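PDB 4B62: TSSL1 from Pseudomonas aeruginosa, which probably anchors the type VI secretion system to the cell wall through its OmpA-like peptidoglycan-binding module, the part of the longer membrane protein described here. Local coordinates for residues H82-R86 with R141-R145; N96-Q101 with E124-D128. One frame throughout, in Å; residues are numbered along the deposited sequence.

Interaction 1: H82-R86 with R141-R145; sequences HSDNR and RARNR
Arg141, on the last turn of helix 138-144, lays the base of its side chain against Asp84, CB to CB at 3.7 Å. Farther out, its NH1 lies over one face of the Arg86 guanidinium, toward the rim, and comes within 3.3 Å of Arg86 NH2. Both are donors carrying like charge, so this is proximity rather than a bond; Arg141 NH1 instead gives a hydrogen bond to the backbone oxygen of Asn135. Asn144 touches Ser83 O with its CB at 3.7 Å and His82 CB with its backbone O, while its amide bonds to Val132, Ala133 and Asn135. The chain it meets is the loop leaving strand 77-82 of the OmpA-like fold, whose His-Ser-Asp sequence probably corresponds to the family's His-Thr-Asp motif; it closes into an Asx turn, Asp84 OD1 accepting from Arg86 N at 2.9 Å. Arg145, the first residue beyond the helix, makes a CA-H...O contact of 3.4 Å with His82 O. Its chain, bent at chi3 (-56°), runs alongside Asp84 and brings NH1 2.9 Å from Asp84 OD2 in a fairly straight salt bridge (158°). The acceptor lies near the guanidinium plane and uses its anti side, with the two flat groups turned 76° apart. Arg145 NH2 has a second acid in Asp45.

Interaction 2: N96-Q101 with E124-D128; sequences NWKLSQ and EGRSD
Ser100 and Ser127 supply the strongest direct bond between the first turns of helix 96-115 and the chain just beyond strand 121-125. Ser127 N donates to Ser100 OG at 3.0 Å, with an angle of 146° at the hydrogen. The same hydroxyl donates to Trp97 O, 2.7 Å from Ser100 OG, an oxygen that also accepts the helical bond from Gln101 N. A chi1 of 76° holds OG between the backbone N and the carbonyl carbon, where it can serve both partners at once: the buried hydroxyl accepts from the loop and donates within the helix. The second direct bond is weak. The indole NE1 of Trp97 reaches Gly125 O at 3.4 Å and well off the straight line.

A water adds an indirect link, accepting from Gln101 NE2 and from Gly125 N at 2.9 Å, so the glycine amide is linked through water, with the weak indole bond at its carbonyl.

Non-polar contact fills in between these bonds. Gly125, with no side chain, lies directly on the helix, its CA 3.5 Å from the CA of Gln101; within the helix itself, Gln101 CB rests over one face of the Trp97 ring, toward its rim. Ser127 CB nestles against the helix backbone, 3.5 Å from Trp97 CA, and sits at the edge of the indole.

On the far side, Arg126 points away from the helix. It salt-bridges Glu130 and packs on strand 77-82. Strands 77-82 and 121-125 run parallel and adjacent, and helix 96-115 connects them; the contact packs the N-terminal turns of this crossover helix against the C-terminal end of the second strand of a beta-alpha-beta unit in the OmpA-like fold.

Interactions 1 and 2 lie on the same side of the domain, their centres about 10 Å apart, and each mixes buried with exposed residues. Strand 77-82 relates them: interaction 1 ties the loop that follows it to helix 138-144, whereas interaction 2 joins the next helix to the neighbouring parallel strand. Their chemistry differs accordingly. The first is ionic, an acid among arginines; the second relies on a serine hydroxyl, backbone amides, a glycine and an indole. They also meet directly, since Ser83 N probably bonds to Ser127 O and Asp84 OD1 to Asn96 ND2, so the Asx-turn aspartate is positioned from both sides.

Interaction 1: H82-R86 with R141-R145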
loop_
_atom_site.group_PDB
_atom_site.type_symbol
_atom_site.label_atom_id
_atom_site.label_comp_id
_atom_site.label_asym_id
_atom_site.label_seq_id
_atom_site.Cartn_x
_atom_site.Cartn_y
_atom_site.Cartn_z
ATOM N N HIS A 82 -0.783 -7.155 2.585
ATOM C CA HIS A 82 -1.312 -7.882 3.731
ATOM C C HIS A 82 -2.773 -8.219 3.505
ATOM O O HIS A 82 -3.503 -7.451 2.864
ATOM C CB HIS A 82 -1.201 -7.032 4.992
ATOM C CG HIS A 82 0.182 -6.547 5.235
ATOM N ND1 HIS A 82 1.067 -7.194 6.077
ATOM C CD2 HIS A 82 0.851 -5.497 4.703
ATOM C CE1 HIS A 82 2.217 -6.554 6.048
ATOM N NE2 HIS A 82 2.119 -5.523 5.227
ATOM N N SER A 83 -3.167 -9.374 4.031
ATOM C CA SER A 83 -4.536 -9.844 4.010
ATOM C C SER A 83 -5.078 -9.914 5.425
ATOM O O SER A 83 -4.338 -9.761 6.407
ATOM C CB SER A 83 -4.624 -11.239 3.388
ATOM O OG SER A 83 -3.941 -12.192 4.193
ATOM N N ASP A 84 -6.371 -10.177 5.520
ATOM C CA ASP A 84 -6.978 -10.649 6.760
ATOM C C ASP A 84 -6.786 -12.185 6.796
ATOM O O ASP A 84 -5.993 -12.716 6.023
ATOM C CB ASP A 84 -8.448 -10.208 6.833
ATOM C CG ASP A 84 -9.266 -10.693 5.669
ATOM O OD1 ASP A 84 -8.890 -11.713 5.046
ATOM O OD2 ASP A 84 -10.294 -10.035 5.386
ATOM N N ASN A 85 -7.514 -12.890 7.656
ATOM C CA ASN A 85 -7.444 -14.360 7.707
ATOM C C ASN A 85 -8.699 -15.050 7.150
ATOM O O ASN A 85 -8.976 -16.217 7.469
ATOM C CB ASN A 85 -7.167 -14.823 9.137
ATOM C CG ASN A 85 -8.341 -14.589 10.061
ATOM O OD1 ASN A 85 -9.301 -13.905 9.705
ATOM N ND2 ASN A 85 -8.277 -15.171 11.252
ATOM N N ARG A 86 -9.420 -14.333 6.292
ATOM C CA ARG A 86 -10.703 -14.776 5.732
ATOM C C ARG A 86 -10.640 -14.673 4.217
ATOM O O ARG A 86 -11.178 -13.735 3.633
ATOM C CB ARG A 86 -11.860 -13.911 6.229
ATOM C CG ARG A 86 -11.889 -13.655 7.716
ATOM C CD ARG A 86 -12.023 -14.900 8.569
ATOM N NE ARG A 86 -12.072 -14.537 9.989
ATOM C CZ ARG A 86 -13.181 -14.342 10.704
ATOM N NH1 ARG A 86 -14.393 -14.472 10.161
ATOM N NH2 ARG A 86 -13.078 -14.014 11.988
ATOM N N ARG A 141 -10.694 -6.715 10.139
ATOM C CA ARG A 141 -10.225 -7.347 8.914
ATOM C C ARG A 141 -9.921 -6.315 7.828
ATOM O O ARG A 141 -8.942 -6.449 7.089
ATOM C CB ARG A 141 -11.226 -8.410 8.436
ATOM C CG ARG A 141 -11.301 -9.606 9.382
ATOM C CD ARG A 141 -12.144 -10.725 8.841
ATOM N NE ARG A 141 -13.567 -10.421 8.718
ATOM C CZ ARG A 141 -14.477 -10.603 9.674
ATOM N NH1 ARG A 141 -14.128 -11.049 10.878
ATOM N NH2 ARG A 141 -15.763 -10.341 9.417
ATOM N N ALA A 142 -10.782 -5.295 7.715
ATOM C CA ALA A 142 -10.589 -4.251 6.724
ATOM C C ALA A 142 -9.326 -3.435 6.981
ATOM O O ALA A 142 -8.715 -2.950 6.045
ATOM C CB ALA A 142 -11.814 -3.350 6.646
ATOM N N ARG A 143 -8.932 -3.283 8.250
ATOM C CA ARG A 143 -7.660 -2.622 8.575
ATOM C C ARG A 143 -6.452 -3.524 8.241
ATOM O O ARG A 143 -5.386 -3.025 7.854
ATOM C CB ARG A 143 -7.614 -2.201 10.047
ATOM C CG ARG A 143 -8.501 -1.006 10.306
ATOM C CD ARG A 143 -8.343 -0.385 11.665
ATOM N NE ARG A 143 -9.087 -1.126 12.666
ATOM C CZ ARG A 143 -8.587 -1.565 13.823
ATOM N NH1 ARG A 143 -7.320 -1.332 14.153
ATOM N NH2 ARG A 143 -9.366 -2.245 14.664
ATOM N N ASN A 144 -6.607 -4.840 8.376
ATOM C CA ASN A 144 -5.495 -5.759 8.081
ATOM C C ASN A 144 -5.208 -5.891 6.596
ATOM O O ASN A 144 -4.045 -5.979 6.192
ATOM C CB ASN A 144 -5.723 -7.135 8.683
ATOM C CG ASN A 144 -5.500 -7.145 10.185
ATOM O OD1 ASN A 144 -4.737 -6.339 10.690
ATOM N ND2 ASN A 144 -6.180 -8.041 10.897
ATOM N N ARG A 145 -6.270 -5.884 5.783
ATOM C CA ARG A 145 -6.124 -5.890 4.325
ATOM C C ARG A 145 -5.598 -4.522 3.914
ATOM O O ARG A 145 -6.318 -3.526 3.984
ATOM C CB ARG A 145 -7.463 -6.158 3.617
ATOM C CG ARG A 145 -8.146 -7.460 3.958
ATOM C CD ARG A 145 -9.310 -7.770 3.047
ATOM N NE ARG A 145 -10.324 -6.723 3.013
ATOM C CZ ARG A 145 -11.359 -6.626 3.839
ATOM N NH1 ARG A 145 -11.550 -7.500 4.808
ATOM N NH2 ARG A 145 -12.211 -5.622 3.688
#

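Interaction 2: N96-Q101 with E124-D128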
loop_
_atom_site.group_PDB
_atom_site.type_symbol
_atom_site.label_atom_id
_atom_site.label_comp_id
_atom_site.label_asym_id
_atom_site.label_seq_id
_atom_site.Cartn_x
_atom_site.Cartn_y
_atom_site.Cartn_z
ATOM N N ASN A 96 -5.153 -15.977 0.141
ATOM C CA ASN A 96 -4.877 -14.655 0.666
ATOM C C ASN A 96 -3.410 -14.275 0.453
ATOM O O ASN A 96 -3.106 -13.113 0.220
ATOM C CB ASN A 96 -5.256 -14.562 2.151
ATOM C CG ASN A 96 -6.528 -13.756 2.399
ATOM O OD1 ASN A 96 -6.974 -12.979 1.552
ATOM N ND2 ASN A 96 -7.100 -13.912 3.591
ATOM N N TRP A 97 -2.498 -15.248 0.526
ATOM C CA TRP A 97 -1.103 -14.965 0.234
ATOM C C TRP A 97 -0.944 -14.392 -1.172
ATOM O O TRP A 97 -0.340 -13.334 -1.359
ATOM C CB TRP A 97 -0.188 -16.193 0.413
ATOM C CG TRP A 97 1.159 -15.827 -0.004
ATOM C CD1 TRP A 97 2.083 -15.122 0.731
ATOM C CD2 TRP A 97 1.733 -16.004 -1.300
ATOM N NE1 TRP A 97 3.185 -14.866 -0.027
ATOM C CE2 TRP A 97 3.014 -15.420 -1.267
ATOM C CE3 TRP A 97 1.313 -16.651 -2.473
ATOM C CZ2 TRP A 97 3.867 -15.425 -2.373
ATOM C CZ3 TRP A 97 2.173 -16.658 -3.569
ATOM C CH2 TRP A 97 3.430 -16.046 -3.508
ATOM N N LYS A 98 -1.537 -15.066 -2.154
ATOM C CA LYS A 98 -1.361 -14.623 -3.522
ATOM C C LYS A 98 -1.995 -13.262 -3.741
ATOM O O LYS A 98 -1.414 -12.407 -4.414
ATOM C CB LYS A 98 -1.903 -15.642 -4.515
ATOM C CG LYS A 98 -1.544 -15.295 -5.956
ATOM C CD LYS A 98 -0.051 -15.442 -6.222
ATOM C CE LYS A 98 0.412 -14.786 -7.516
ATOM N NZ LYS A 98 -0.096 -15.522 -8.697
ATOM N N LEU A 99 -3.173 -13.040 -3.161
ATOM C CA LEU A 99 -3.789 -11.723 -3.272
ATOM C C LEU A 99 -2.896 -10.631 -2.658
ATOM O O LEU A 99 -2.738 -9.545 -3.239
ATOM C CB LEU A 99 -5.171 -11.716 -2.623
ATOM C CG LEU A 99 -5.960 -10.417 -2.776
ATOM C CD1 LEU A 99 -6.263 -10.103 -4.237
ATOM C CD2 LEU A 99 -7.224 -10.489 -1.918
ATOM N N SER A 100 -2.300 -10.922 -1.496
ATOM C CA SER A 100 -1.467 -9.936 -0.817
ATOM C C SER A 100 -0.220 -9.607 -1.660
ATOM O O SER A 100 0.203 -8.455 -1.736
ATOM C CB SER A 100 -1.090 -10.430 0.586
ATOM O OG SER A 100 -0.074 -11.428 0.602
ATOM N N GLN A 101 0.352 -10.627 -2.295
ATOM C CA GLN A 101 1.502 -10.414 -3.160
ATOM C C GLN A 101 1.130 -9.596 -4.387
ATOM O O GLN A 101 1.841 -8.664 -4.783
ATOM C CB GLN A 101 2.130 -11.754 -3.577
ATOM C CG GLN A 101 3.289 -11.615 -4.540
ATOM C CD GLN A 101 3.905 -12.925 -4.934
ATOM O OE1 GLN A 101 3.438 -13.585 -5.858
ATOM N NE2 GLN A 101 4.980 -13.297 -4.256
ATOM N N GLU A 124 6.437 -7.264 -1.657
ATOM C CA GLU A 124 6.348 -8.567 -1.000
ATOM C C GLU A 124 4.968 -8.758 -0.392
ATOM O O GLU A 124 4.419 -7.880 0.249
ATOM C CB GLU A 124 7.422 -8.721 0.080
ATOM C CG GLU A 124 7.477 -10.103 0.736
ATOM C CD GLU A 124 8.189 -10.106 2.091
ATOM O OE1 GLU A 124 8.877 -9.132 2.424
ATOM O OE2 GLU A 124 8.005 -11.059 2.859
ATOM N N GLY A 125 4.407 -9.929 -0.645
ATOM C CA GLY A 125 3.167 -10.348 -0.028
ATOM C C GLY A 125 3.457 -11.053 1.280
ATOM O O GLY A 125 4.295 -11.968 1.346
ATOM N N ARG A 126 2.761 -10.624 2.323
ATOM C CA ARG A 126 2.955 -11.154 3.672
ATOM C C ARG A 126 1.727 -11.825 4.248
ATOM O O ARG A 126 1.680 -12.142 5.447
ATOM C CB ARG A 126 3.470 -10.048 4.567
ATOM C CG ARG A 126 4.810 -9.586 4.049
ATOM C CD ARG A 126 5.563 -8.828 5.077
ATOM N NE ARG A 126 6.880 -8.461 4.574
ATOM C CZ ARG A 126 7.652 -7.557 5.157
ATOM N NH1 ARG A 126 7.211 -6.925 6.233
ATOM N NH2 ARG A 126 8.846 -7.268 4.654
ATOM N N SER A 127 0.721 -12.027 3.387
ATOM C CA SER A 127 -0.549 -12.690 3.756
ATOM C C SER A 127 -1.048 -12.183 5.092
ATOM O O SER A 127 -1.129 -10.964 5.262
ATOM C CB SER A 127 -0.530 -14.241 3.652
ATOM O OG SER A 127 0.216 -14.884 4.669
ATOM N N ASP A 128 -1.421 -13.070 6.015
ATOM C CA ASP A 128 -2.029 -12.682 7.297
ATOM C C ASP A 128 -1.048 -12.702 8.470
ATOM O O ASP A 128 -1.453 -12.706 9.633
ATOM C CB ASP A 128 -3.234 -13.581 7.598
ATOM C CG ASP A 128 -2.851 -15.032 7.824
ATOM O OD1 ASP A 128 -1.709 -15.419 7.533
ATOM O OD2 ASP A 128 -3.713 -15.797 8.306
HETATM O O HOH W 1 5.819 -11.895 -2.216
#